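Local coordinates for extracellular solute-binding protein, family 7 (Colwellia psychrerythraea, PDB 4PET) that binds pyruvate together with a calcium ion and probably delivers it to a TRAP-type membrane transporter, at residues G141-G147 / L241-Q247; K101-T105 / V136-Y140; L33-W37 / A76-F82; M51-V55 / A264-A268. All coordinates share one frame; numbering follows the deposited sequence.

Contact 1. Residues G141-G147 / L241-Q247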
loop_
_atom_site.group_PDB
_atom_site.type_symbol
_atom_site.label_atom_id
_atom_site.label_comp_id
_atom_site.label_asym_id
_atom_site.label_seq_id
_atom_site.Cartn_x
_atom_site.Cartn_y
_atom_site.Cartn_z
ATOM N N GLY A 141 12.638 -13.982 -22.401
ATOM C CA GLY A 141 13.398 -12.766 -22.607
ATOM C C GLY A 141 12.542 -11.539 -22.264
ATOM O O GLY A 141 12.723 -10.441 -22.822
ATOM N N ILE A 142 11.625 -11.738 -21.331
ATOM C CA ILE A 142 10.775 -10.667 -20.814
ATOM C C ILE A 142 11.058 -10.437 -19.304
ATOM O O ILE A 142 11.205 -11.385 -18.526
ATOM C CB ILE A 142 9.310 -11.030 -20.961
ATOM C CG1 ILE A 142 8.873 -10.986 -22.440
ATOM C CG2 ILE A 142 8.417 -10.059 -20.156
ATOM C CD1 ILE A 142 7.527 -11.623 -22.649
HETATM N N MSE A 143 11.138 -9.171 -18.925
HETATM C CA MSE A 143 11.231 -8.770 -17.522
HETATM C C MSE A 143 9.854 -8.268 -17.160
HETATM O O MSE A 143 9.242 -7.479 -17.907
HETATM C CB MSE A 143 12.278 -7.666 -17.314
HETATM C CG MSE A 143 13.666 -7.937 -17.881
HETATM SE SE MSE A 143 14.689 -6.266 -18.020
HETATM C CE MSE A 143 15.335 -6.104 -16.207
ATOM N N SER A 144 9.341 -8.755 -16.042
ATOM C CA SER A 144 8.025 -8.347 -15.573
ATOM C C SER A 144 8.157 -7.700 -14.218
ATOM O O SER A 144 8.943 -8.174 -13.387
ATOM C CB SER A 144 7.103 -9.549 -15.474
ATOM O OG SER A 144 5.791 -9.151 -15.172
ATOM N N PHE A 145 7.397 -6.611 -14.040
ATOM C CA PHE A 145 7.393 -5.761 -12.833
ATOM C C PHE A 145 5.958 -5.442 -12.439
ATOM O O PHE A 145 5.085 -5.347 -13.332
ATOM C CB PHE A 145 8.055 -4.412 -13.117
ATOM C CG PHE A 145 9.484 -4.512 -13.552
ATOM C CD1 PHE A 145 9.804 -4.755 -14.867
ATOM C CD2 PHE A 145 10.509 -4.311 -12.640
ATOM C CE1 PHE A 145 11.136 -4.835 -15.271
ATOM C CE2 PHE A 145 11.834 -4.380 -13.029
ATOM C CZ PHE A 145 12.154 -4.654 -14.337
ATOM N N PRO A 146 5.696 -5.262 -11.124
ATOM C CA PRO A 146 4.380 -4.791 -10.654
ATOM C C PRO A 146 3.956 -3.564 -11.458
ATOM O O PRO A 146 4.789 -2.685 -11.634
ATOM C CB PRO A 146 4.649 -4.432 -9.179
ATOM C CG PRO A 146 5.710 -5.485 -8.748
ATOM C CD PRO A 146 6.615 -5.537 -9.992
ATOM N N GLY A 147 2.704 -3.504 -11.936
ATOM C CA GLY A 147 2.257 -2.396 -12.771
ATOM C C GLY A 147 1.071 -1.604 -12.212
ATOM O O GLY A 147 0.516 -0.771 -12.916
ATOM N N LEU A 241 -1.383 -5.164 -11.674
ATOM C CA LEU A 241 -1.113 -5.232 -13.109
ATOM C C LEU A 241 0.382 -5.475 -13.349
ATOM O O LEU A 241 1.151 -5.725 -12.414
ATOM C CB LEU A 241 -1.597 -3.970 -13.827
ATOM C CG LEU A 241 -3.074 -3.636 -13.555
ATOM C CD1 LEU A 241 -3.461 -2.306 -14.183
ATOM C CD2 LEU A 241 -4.002 -4.724 -14.070
ATOM N N GLN A 242 0.774 -5.401 -14.617
ATOM C CA GLN A 242 2.117 -5.756 -15.016
ATOM C C GLN A 242 2.693 -4.731 -15.975
ATOM O O GLN A 242 2.015 -4.344 -16.928
ATOM C CB GLN A 242 1.965 -7.095 -15.755
ATOM C CG GLN A 242 2.987 -7.428 -16.682
ATOM C CD GLN A 242 2.698 -8.772 -17.319
ATOM O OE1 GLN A 242 1.755 -8.936 -18.104
ATOM N NE2 GLN A 242 3.507 -9.747 -16.967
ATOM N N PHE A 243 3.936 -4.298 -15.743
ATOM C CA PHE A 243 4.753 -3.749 -16.813
ATOM C C PHE A 243 5.617 -4.900 -17.294
ATOM O O PHE A 243 6.083 -5.738 -16.481
ATOM C CB PHE A 243 5.735 -2.656 -16.351
ATOM C CG PHE A 243 5.112 -1.305 -16.040
ATOM C CD1 PHE A 243 4.792 -0.429 -17.057
ATOM C CD2 PHE A 243 4.914 -0.898 -14.723
ATOM C CE1 PHE A 243 4.255 0.806 -16.803
ATOM C CE2 PHE A 243 4.365 0.347 -14.449
ATOM C CZ PHE A 243 4.016 1.197 -15.511
HETATM N N MSE A 244 5.866 -4.915 -18.601
HETATM C CA MSE A 244 6.814 -5.850 -19.206
HETATM C C MSE A 244 7.862 -5.065 -19.986
HETATM O O MSE A 244 7.557 -4.078 -20.643
HETATM C CB MSE A 244 6.112 -6.825 -20.167
HETATM C CG MSE A 244 5.357 -7.928 -19.439
HETATM SE SE MSE A 244 4.538 -9.242 -20.570
HETATM C CE MSE A 244 3.154 -8.071 -21.355
ATOM N N VAL A 245 9.105 -5.515 -19.901
ATOM C CA VAL A 245 10.175 -4.876 -20.631
ATOM C C VAL A 245 10.970 -5.943 -21.364
ATOM O O VAL A 245 11.331 -6.967 -20.795
ATOM C CB VAL A 245 11.137 -4.156 -19.682
ATOM C CG1 VAL A 245 12.232 -3.446 -20.488
ATOM C CG2 VAL A 245 10.410 -3.173 -18.822
ATOM N N ASN A 246 11.231 -5.702 -22.634
ATOM C CA ASN A 246 12.070 -6.597 -23.401
ATOM C C ASN A 246 13.503 -6.548 -22.866
ATOM O O ASN A 246 14.104 -5.483 -22.818
ATOM C CB ASN A 246 12.029 -6.186 -24.874
ATOM C CG ASN A 246 12.939 -7.027 -25.721
ATOM O OD1 ASN A 246 14.116 -6.708 -25.882
ATOM N ND2 ASN A 246 12.396 -8.130 -26.268
ATOM N N GLN A 247 14.033 -7.699 -22.449
ATOM C CA GLN A 247 15.357 -7.784 -21.798
ATOM C C GLN A 247 16.463 -7.182 -22.659
ATOM O O GLN A 247 17.332 -6.441 -22.163
ATOM C CB GLN A 247 15.682 -9.252 -21.500
ATOM C CG GLN A 247 17.010 -9.493 -20.801
ATOM C CD GLN A 247 16.971 -9.178 -19.332
ATOM O OE1 GLN A 247 16.149 -9.731 -18.581
ATOM N NE2 GLN A 247 17.872 -8.283 -18.895
#
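Gln242 NE2 is held by two hydroxyls: it donates to Ser144 OG at 3.0 Å, nearly straight at 176° and in the plane of the amide, and also bonds Tyr137 OH. The other polar atom of the amide, OE1, pairs with Trp98 NE1. Three partners thus fix the rotation of the group. Ser144 joins them because OG is swung anti to its own backbone N (chi1 -173°). Replacing Gln242 with alanine would probably leave Ser144, Tyr137 and the Trp98 indole without their common amide and open a gap between them.

Around this clasp the backbones pair as antiparallel strands. Met143 and Val245 exchange two bonds, Val245 N to Met143 O being 2.8 Å, and Phe145 does the same with Phe243. The regular pairing is distorted at Gly147, whose N reaches Leu241 O from above the carbonyl plane; a side chain there would run into the backbone of Gln242. Leu241 itself touches the bound pyruvate. On one face Phe145 CE1 meets Val245 CG2 at 4.0 Å, while on the other Ile142 CG2 lies 3.8 Å from Met244 CG.

Strand 142-149 is the outermost strand, within this chain, of a five-stranded mixed sheet, and strand 240-246 separates it from strand 90-93. Helix 255-290 covers the face of Phe145 and Phe243, and helices 129-137 and 79-85 cover that of Ile142 and Met244.

Contact 2. Residues K101-T105 / V136-Y140; sequences KNFNT and VYDQY
The Tyr140 ring carries Gln139 CG over the centre of one face, 3.4 Å above the plane, and receives Asn102 at its hydroxyl edge. Asn102 ND2 donates to Tyr140 OH at 3.0 Å with an angle of 161°; the hydroxyl lies in the plane of the amide, which stands 74° from the ring. A water, also in the ring plane, is 2.7 Å from the same Tyr140 OH and donates to Lys101 O. Phe80 meets the ring edge-to-face. Gln139 can fold over its neighbour because CG sits between the backbone N and the carbonyl carbon (chi1 68°), and its NE2 bonds back to Val136 O.

The other end of the Asn102 amide is engaged too: OD1 accepts from Asn104 N at 2.8 Å, an Asx turn, while Asn102 O takes both Thr105 N and Thr105 OG1. Deeper in, Thr105 CG2 lies 3.5 Å from Tyr137 OH, which is itself bonded to Ser95, and Val136 CG2 meets Asn104 CB at 4.1 Å.

The chemistry is therefore layered. On the buried side Thr105 CG2 and Val136 CG2 make loose van der Waals contacts, and nearer the surface one direct hydrogen bond and a water bridge join the loop 101-105 to Tyr140, with the Asx turn positioning the donor.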
loop_
_atom_site.group_PDB
_atom_site.type_symbol
_atom_site.label_atom_id
_atom_site.label_comp_id
_atom_site.label_asym_id
_atom_site.label_seq_id
_atom_site.Cartn_x
_atom_site.Cartn_y
_atom_site.Cartn_z
ATOM N N LYS A 101 -0.633 -19.180 -22.497
ATOM C CA LYS A 101 0.738 -19.357 -22.945
ATOM C C LYS A 101 1.533 -20.102 -21.904
ATOM O O LYS A 101 2.450 -20.826 -22.231
ATOM C CB LYS A 101 1.385 -17.996 -23.203
ATOM C CG LYS A 101 0.721 -17.253 -24.379
ATOM C CD LYS A 101 1.388 -15.927 -24.677
ATOM C CE LYS A 101 0.676 -15.195 -25.819
ATOM N NZ LYS A 101 0.848 -15.864 -27.136
ATOM N N ASN A 102 1.158 -19.924 -20.647
ATOM C CA ASN A 102 1.885 -20.502 -19.523
ATOM C C ASN A 102 1.042 -20.258 -18.289
ATOM O O ASN A 102 0.878 -19.109 -17.861
ATOM C CB ASN A 102 3.256 -19.844 -19.376
ATOM C CG ASN A 102 4.065 -20.428 -18.214
ATOM O OD1 ASN A 102 3.494 -20.898 -17.238
ATOM N ND2 ASN A 102 5.391 -20.415 -18.330
ATOM N N PHE A 103 0.444 -21.313 -17.749
ATOM C CA PHE A 103 -0.492 -21.127 -16.633
ATOM C C PHE A 103 0.157 -20.482 -15.419
ATOM O O PHE A 103 -0.541 -19.892 -14.581
ATOM C CB PHE A 103 -1.205 -22.425 -16.217
ATOM C CG PHE A 103 -0.336 -23.642 -16.228
ATOM C CD1 PHE A 103 0.710 -23.784 -15.328
ATOM C CD2 PHE A 103 -0.586 -24.671 -17.140
ATOM C CE1 PHE A 103 1.510 -24.928 -15.341
ATOM C CE2 PHE A 103 0.203 -25.814 -17.161
ATOM C CZ PHE A 103 1.253 -25.943 -16.270
ATOM N N ASN A 104 1.485 -20.543 -15.323
ATOM C CA ASN A 104 2.150 -19.945 -14.149
ATOM C C ASN A 104 2.099 -18.420 -14.139
ATOM O O ASN A 104 2.265 -17.793 -13.081
ATOM C CB ASN A 104 3.577 -20.479 -13.988
ATOM C CG ASN A 104 3.583 -21.922 -13.524
ATOM O OD1 ASN A 104 2.753 -22.302 -12.696
ATOM N ND2 ASN A 104 4.472 -22.741 -14.078
ATOM N N THR A 105 1.807 -17.821 -15.288
ATOM C CA THR A 105 1.611 -16.376 -15.340
ATOM C C THR A 105 0.388 -15.882 -14.549
ATOM O O THR A 105 0.320 -14.706 -14.212
ATOM C CB THR A 105 1.495 -15.858 -16.783
ATOM O OG1 THR A 105 0.370 -16.466 -17.446
ATOM C CG2 THR A 105 2.793 -16.126 -17.542
ATOM N N VAL A 136 9.908 -17.268 -14.047
ATOM C CA VAL A 136 8.872 -17.635 -15.020
ATOM C C VAL A 136 9.092 -16.869 -16.318
ATOM O O VAL A 136 9.046 -17.454 -17.393
ATOM C CB VAL A 136 7.436 -17.402 -14.457
ATOM C CG1 VAL A 136 6.387 -17.408 -15.579
ATOM C CG2 VAL A 136 7.125 -18.468 -13.380
ATOM N N TYR A 137 9.370 -15.573 -16.216
ATOM C CA TYR A 137 9.398 -14.712 -17.387
ATOM C C TYR A 137 10.713 -14.680 -18.154
ATOM O O TYR A 137 10.723 -14.383 -19.357
ATOM C CB TYR A 137 8.952 -13.268 -17.009
ATOM C CG TYR A 137 7.443 -13.108 -17.029
ATOM C CD1 TYR A 137 6.774 -12.775 -18.205
ATOM C CD2 TYR A 137 6.692 -13.302 -15.891
ATOM C CE1 TYR A 137 5.415 -12.640 -18.241
ATOM C CE2 TYR A 137 5.316 -13.172 -15.922
ATOM C CZ TYR A 137 4.681 -12.860 -17.110
ATOM O OH TYR A 137 3.302 -12.692 -17.175
ATOM N N ASP A 138 11.810 -14.998 -17.477
ATOM C CA ASP A 138 13.144 -14.981 -18.110
ATOM C C ASP A 138 13.208 -15.879 -19.316
ATOM O O ASP A 138 13.966 -15.614 -20.251
ATOM C CB ASP A 138 14.268 -15.445 -17.170
ATOM C CG ASP A 138 14.874 -14.295 -16.348
ATOM O OD1 ASP A 138 14.518 -13.115 -16.589
ATOM O OD2 ASP A 138 15.723 -14.584 -15.460
ATOM N N GLN A 139 12.473 -16.975 -19.262
ATOM C CA GLN A 139 12.485 -17.925 -20.366
ATOM C C GLN A 139 12.018 -17.267 -21.662
ATOM O O GLN A 139 12.343 -17.745 -22.737
ATOM C CB GLN A 139 11.621 -19.139 -20.026
ATOM C CG GLN A 139 10.156 -18.836 -19.956
ATOM C CD GLN A 139 9.353 -20.040 -19.535
ATOM O OE1 GLN A 139 9.151 -20.969 -20.328
ATOM N NE2 GLN A 139 8.893 -20.043 -18.280
ATOM N N TYR A 140 11.271 -16.167 -21.565
ATOM C CA TYR A 140 10.759 -15.480 -22.754
ATOM C C TYR A 140 11.587 -14.270 -23.161
ATOM O O TYR A 140 11.269 -13.597 -24.154
ATOM C CB TYR A 140 9.305 -15.057 -22.531
ATOM C CG TYR A 140 8.451 -16.211 -22.143
ATOM C CD1 TYR A 140 8.181 -17.239 -23.048
ATOM C CD2 TYR A 140 7.895 -16.283 -20.888
ATOM C CE1 TYR A 140 7.410 -18.314 -22.698
ATOM C CE2 TYR A 140 7.129 -17.362 -20.526
ATOM C CZ TYR A 140 6.897 -18.373 -21.438
ATOM O OH TYR A 140 6.124 -19.425 -21.051
HETATM O O HOH W 1 5.471 -21.250 -22.906
#

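Contact 3. Residues L33-W37 / A76-F82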
loop_
_atom_site.group_PDB
_atom_site.type_symbol
_atom_site.label_atom_id
_atom_site.label_comp_id
_atom_site.label_asym_id
_atom_site.label_seq_id
_atom_site.Cartn_x
_atom_site.Cartn_y
_atom_site.Cartn_z
ATOM N N LEU A 33 5.706 1.880 -25.746
ATOM C CA LEU A 33 5.045 0.991 -24.795
ATOM C C LEU A 33 3.686 0.633 -25.395
ATOM O O LEU A 33 2.961 1.521 -25.852
ATOM C CB LEU A 33 4.925 1.634 -23.416
ATOM C CG LEU A 33 4.147 0.812 -22.363
ATOM C CD1 LEU A 33 4.588 1.244 -20.969
ATOM C CD2 LEU A 33 2.615 0.932 -22.474
ATOM N N ALA A 34 3.367 -0.666 -25.457
ATOM C CA ALA A 34 2.017 -1.094 -25.847
ATOM C C ALA A 34 1.202 -1.437 -24.615
ATOM O O ALA A 34 1.598 -2.282 -23.820
ATOM C CB ALA A 34 2.069 -2.305 -26.759
ATOM N N GLU A 35 0.037 -0.826 -24.477
ATOM C CA GLU A 35 -0.828 -1.134 -23.336
ATOM C C GLU A 35 -2.137 -1.794 -23.802
ATOM O O GLU A 35 -2.623 -1.488 -24.867
ATOM C CB GLU A 35 -1.081 0.112 -22.482
ATOM C CG GLU A 35 -1.805 1.307 -23.161
ATOM C CD GLU A 35 -1.977 2.491 -22.207
ATOM O OE1 GLU A 35 -1.495 2.382 -21.053
ATOM O OE2 GLU A 35 -2.600 3.514 -22.597
ATOM N N THR A 36 -2.685 -2.691 -22.979
ATOM C CA THR A 36 -3.918 -3.366 -23.266
ATOM C C THR A 36 -5.094 -2.396 -23.386
ATOM O O THR A 36 -6.000 -2.620 -24.191
ATOM C CB THR A 36 -4.238 -4.390 -22.176
ATOM O OG1 THR A 36 -3.295 -5.470 -22.254
ATOM C CG2 THR A 36 -5.715 -4.939 -22.321
ATOM N N TRP A 37 -5.065 -1.312 -22.617
ATOM C CA TRP A 37 -6.258 -0.491 -22.438
ATOM C C TRP A 37 -6.471 0.406 -23.618
ATOM O O TRP A 37 -5.528 0.696 -24.333
ATOM C CB TRP A 37 -6.126 0.345 -21.146
ATOM C CG TRP A 37 -5.118 -0.255 -20.242
ATOM C CD1 TRP A 37 -3.907 0.252 -19.935
ATOM C CD2 TRP A 37 -5.208 -1.519 -19.573
ATOM N NE1 TRP A 37 -3.242 -0.594 -19.095
ATOM C CE2 TRP A 37 -4.011 -1.698 -18.867
ATOM C CE3 TRP A 37 -6.177 -2.515 -19.518
ATOM C CZ2 TRP A 37 -3.750 -2.842 -18.108
ATOM C CZ3 TRP A 37 -5.915 -3.652 -18.766
ATOM C CH2 TRP A 37 -4.719 -3.800 -18.065
ATOM N N ALA A 76 -5.367 -5.578 -28.062
ATOM C CA ALA A 76 -5.445 -5.481 -26.613
ATOM C C ALA A 76 -4.679 -6.618 -25.900
ATOM O O ALA A 76 -3.986 -6.387 -24.916
ATOM C CB ALA A 76 -6.931 -5.451 -26.186
ATOM N N LEU A 77 -4.812 -7.850 -26.389
ATOM C CA LEU A 77 -4.181 -8.976 -25.734
ATOM C C LEU A 77 -2.954 -9.462 -26.502
ATOM O O LEU A 77 -2.580 -10.622 -26.403
ATOM C CB LEU A 77 -5.205 -10.104 -25.523
ATOM C CG LEU A 77 -6.332 -9.799 -24.513
ATOM C CD1 LEU A 77 -7.291 -10.979 -24.351
ATOM C CD2 LEU A 77 -5.803 -9.374 -23.131
ATOM N N GLY A 78 -2.325 -8.572 -27.265
ATOM C CA GLY A 78 -1.153 -8.928 -28.034
ATOM C C GLY A 78 0.128 -8.479 -27.341
ATOM O O GLY A 78 1.222 -8.599 -27.911
ATOM N N ILE A 79 -0.005 -7.984 -26.106
ATOM C CA ILE A 79 1.077 -7.253 -25.461
ATOM C C ILE A 79 2.265 -8.177 -25.184
ATOM O O ILE A 79 3.410 -7.797 -25.412
ATOM C CB ILE A 79 0.621 -6.580 -24.147
ATOM C CG1 ILE A 79 -0.705 -5.810 -24.341
ATOM C CG2 ILE A 79 1.738 -5.718 -23.579
ATOM C CD1 ILE A 79 -0.771 -4.859 -25.550
ATOM N N PHE A 80 1.989 -9.386 -24.701
ATOM C CA PHE A 80 3.059 -10.350 -24.407
ATOM C C PHE A 80 3.875 -10.610 -25.688
ATOM O O PHE A 80 5.114 -10.520 -25.693
ATOM C CB PHE A 80 2.438 -11.606 -23.758
ATOM C CG PHE A 80 3.407 -12.734 -23.462
ATOM C CD1 PHE A 80 3.892 -13.547 -24.494
ATOM C CD2 PHE A 80 3.739 -13.048 -22.148
ATOM C CE1 PHE A 80 4.725 -14.603 -24.238
ATOM C CE2 PHE A 80 4.556 -14.136 -21.882
ATOM C CZ PHE A 80 5.080 -14.904 -22.949
ATOM N N ASP A 81 3.198 -10.860 -26.805
ATOM C CA ASP A 81 3.926 -11.094 -28.047
ATOM C C ASP A 81 4.721 -9.878 -28.546
ATOM O O ASP A 81 5.830 -10.038 -29.076
ATOM C CB ASP A 81 2.996 -11.671 -29.123
ATOM C CG ASP A 81 2.556 -13.095 -28.784
ATOM O OD1 ASP A 81 3.399 -13.855 -28.250
ATOM O OD2 ASP A 81 1.381 -13.447 -29.018
ATOM N N PHE A 82 4.175 -8.683 -28.341
ATOM C CA PHE A 82 4.807 -7.438 -28.763
ATOM C C PHE A 82 6.148 -7.221 -28.040
ATOM O O PHE A 82 7.138 -6.809 -28.653
ATOM C CB PHE A 82 3.907 -6.238 -28.434
ATOM C CG PHE A 82 2.755 -6.006 -29.396
ATOM C CD1 PHE A 82 2.885 -6.237 -30.753
ATOM C CD2 PHE A 82 1.563 -5.476 -28.933
ATOM C CE1 PHE A 82 1.837 -5.979 -31.622
ATOM C CE2 PHE A 82 0.511 -5.216 -29.796
ATOM C CZ PHE A 82 0.641 -5.468 -31.136
#
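Ile79 lies against the strand with all its branches in use. CG2, placed anti to the backbone N, approaches Ala34 O at 3.4 Å; CD1 rests on Glu35 C at 3.8 Å, and CG1 comes within 3.3 Å of Thr36 OG1. Ala34 CB fills the angle between Ile79 CD1 and Phe82 CD2, the latter 3.9 Å away. At the loop end Thr36 OG1 is 2.9 Å from Ala76 O and is also hydrogen-bonded to Ser93 OG, so its single proton may serve either partner. With an alanine in place of Ile79 the backbone of Ala34 to Thr36 would probably lose the cover of CG1, CG2 and CD1, and a gap would open between strand and helix.

Farther out, Gly78 is the N-cap residue, and Phe82 N bonds to Gly78 O in the first turn. The Glu35 carboxylate is held by Thr48 and Ser69, and Ala34 is tied by its backbone to Met90 and His92. The side chain of Thr36 is about 4 Å from that of Tyr97, a pyruvate-binding residue.

The helix belongs to a beta-alpha-beta crossover: the chain leaves strand 63-68, passes through helix 79-85 over strand 29-35, and returns as parallel strand 90-93.

Contact 4. Residues M51-V55 / A264-A268; sequences MAKMV and AMKAA
Met54 reaches across to Ala264, Ala267 and Ala268 where two helices, 44-58 and 255-290, pack as neighbours on one face of the five-stranded sheet. The short segments run obliquely, at 137° between their N-to-C directions, with their axes 9.0 Å apart at closest approach, a spacing consistent with the small alanines on the 264-268 side.

The main bump is the end of Met54, a selenomethionine here. Its SE lies 3.9 Å from Ala267 CB, and the bend at chi3 (-94°) turns CE inward. The methyl settles between Ala264 O, 3.3 Å from Met54 CE, and the CB atoms of Ala267 and Ala268, that of Ala268 being 3.4 Å from Met54 CE. The converse bump is Ala264 CB. It enters a recess on the other helix walled by Met51, Met54 and Val55, with Met54 CB 4.1 Å away.

Met51 closes the side toward the sheet. Met51 CB touches Ala268 CB at 3.7 Å. Beyond it the chain runs beside that of Met265, the two pointing the same way, with Met51 CG 3.9 Å from Met265 CG. Both reach Phe243 and Met90 of the sheet beneath. Away from the sheet, Met54 and Ala267 pack on Val263 of the second subunit, so the helix pair also borders the dimer contact.

No hydrogen bond crosses between the segments; fit alone joins them, and it is tight where Val55 CG2 presses to 3.5 Å from Ala264 CB.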
loop_
_atom_site.group_PDB
_atom_site.type_symbol
_atom_site.label_atom_id
_atom_site.label_comp_id
_atom_site.label_asym_id
_atom_site.label_seq_id
_atom_site.Cartn_x
_atom_site.Cartn_y
_atom_site.Cartn_z
HETATM N N MSE A 51 4.383 6.972 -15.549
HETATM C CA MSE A 51 5.670 6.297 -15.621
HETATM C C MSE A 51 6.517 6.982 -16.691
HETATM O O MSE A 51 7.637 7.439 -16.434
HETATM C CB MSE A 51 5.466 4.812 -15.889
HETATM C CG MSE A 51 6.761 3.989 -15.921
HETATM SE SE MSE A 51 7.715 4.141 -17.656
HETATM C CE MSE A 51 6.394 3.362 -18.880
ATOM N N ALA A 52 5.949 7.123 -17.881
ATOM C CA ALA A 52 6.642 7.754 -18.991
ATOM C C ALA A 52 7.076 9.183 -18.709
ATOM O O ALA A 52 8.136 9.616 -19.177
ATOM C CB ALA A 52 5.754 7.741 -20.224
ATOM N N LYS A 53 6.242 9.950 -18.014
ATOM C CA LYS A 53 6.593 11.323 -17.702
ATOM C C LYS A 53 7.755 11.347 -16.709
ATOM O O LYS A 53 8.704 12.096 -16.881
ATOM C CB LYS A 53 5.374 12.091 -17.141
ATOM C CG LYS A 53 5.683 13.535 -16.857
ATOM C CD LYS A 53 4.400 14.331 -16.656
ATOM C CE LYS A 53 4.667 15.806 -16.374
ATOM N NZ LYS A 53 3.374 16.513 -16.123
HETATM N N MSE A 54 7.690 10.498 -15.690
HETATM C CA MSE A 54 8.736 10.454 -14.682
HETATM C C MSE A 54 10.066 10.096 -15.329
HETATM O O MSE A 54 11.090 10.650 -14.969
HETATM C CB MSE A 54 8.424 9.388 -13.633
HETATM C CG MSE A 54 7.407 9.777 -12.662
HETATM SE SE MSE A 54 7.363 8.409 -11.360
HETATM C CE MSE A 54 5.988 7.294 -12.003
ATOM N N VAL A 55 10.044 9.149 -16.276
ATOM C CA VAL A 55 11.251 8.731 -16.968
ATOM C C VAL A 55 11.829 9.871 -17.827
ATOM O O VAL A 55 13.024 10.141 -17.806
ATOM C CB VAL A 55 11.017 7.497 -17.856
ATOM C CG1 VAL A 55 12.222 7.276 -18.758
ATOM C CG2 VAL A 55 10.744 6.264 -17.012
ATOM N N ALA A 264 10.990 4.332 -11.806
ATOM C CA ALA A 264 9.741 4.973 -12.312
ATOM C C ALA A 264 8.583 3.978 -12.322
ATOM O O ALA A 264 7.455 4.338 -11.984
ATOM C CB ALA A 264 9.928 5.560 -13.698
HETATM N N MSE A 265 8.846 2.724 -12.708
HETATM C CA MSE A 265 7.782 1.730 -12.781
HETATM C C MSE A 265 7.303 1.395 -11.369
HETATM O O MSE A 265 6.103 1.236 -11.144
HETATM C CB MSE A 265 8.225 0.446 -13.509
HETATM C CG MSE A 265 8.470 0.601 -14.985
HETATM SE SE MSE A 265 8.888 -1.099 -15.794
HETATM C CE MSE A 265 10.635 -1.371 -15.021
ATOM N N LYS A 266 8.230 1.281 -10.419
ATOM C CA LYS A 266 7.835 1.033 -9.024
ATOM C C LYS A 266 6.937 2.165 -8.452
ATOM O O LYS A 266 5.887 1.918 -7.855
ATOM C CB LYS A 266 9.078 0.844 -8.150
ATOM C CG LYS A 266 8.778 0.936 -6.658
ATOM C CD LYS A 266 10.015 0.612 -5.865
ATOM C CE LYS A 266 10.410 -0.839 -5.996
ATOM N NZ LYS A 266 11.619 -1.137 -5.165
ATOM N N ALA A 267 7.391 3.401 -8.619
ATOM C CA ALA A 267 6.647 4.561 -8.134
ATOM C C ALA A 267 5.287 4.640 -8.807
ATOM O O ALA A 267 4.284 4.824 -8.128
ATOM C CB ALA A 267 7.433 5.819 -8.394
ATOM N N ALA A 268 5.237 4.467 -10.135
ATOM C CA ALA A 268 3.946 4.568 -10.847
ATOM C C ALA A 268 3.010 3.480 -10.373
ATOM O O ALA A 268 1.826 3.688 -10.259
ATOM C CB ALA A 268 4.139 4.486 -12.400
#

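Contacts 1, 3 and 4 are buried and share the five-stranded sheet, whereas contact 2 is only partly buried. Contact 1 joins two strands by backbone bonds; contact 3 sets a crossover helix against one face, and contact 4 pairs two helices over the other, by purely apolar fit. Met244 carries contact 1 to Ile79 of contact 3, and Met265 of contact 4 reaches Phe145 and Phe243 on the opposite face. Contact 2 relies on one amide, a tyrosine hydroxyl and a water; Tyr137 and the salt bridge from Lys101 to Asp81 tie it to contacts 1 and 3, but it does not touch contact 4, their centres lying 24 Å apart.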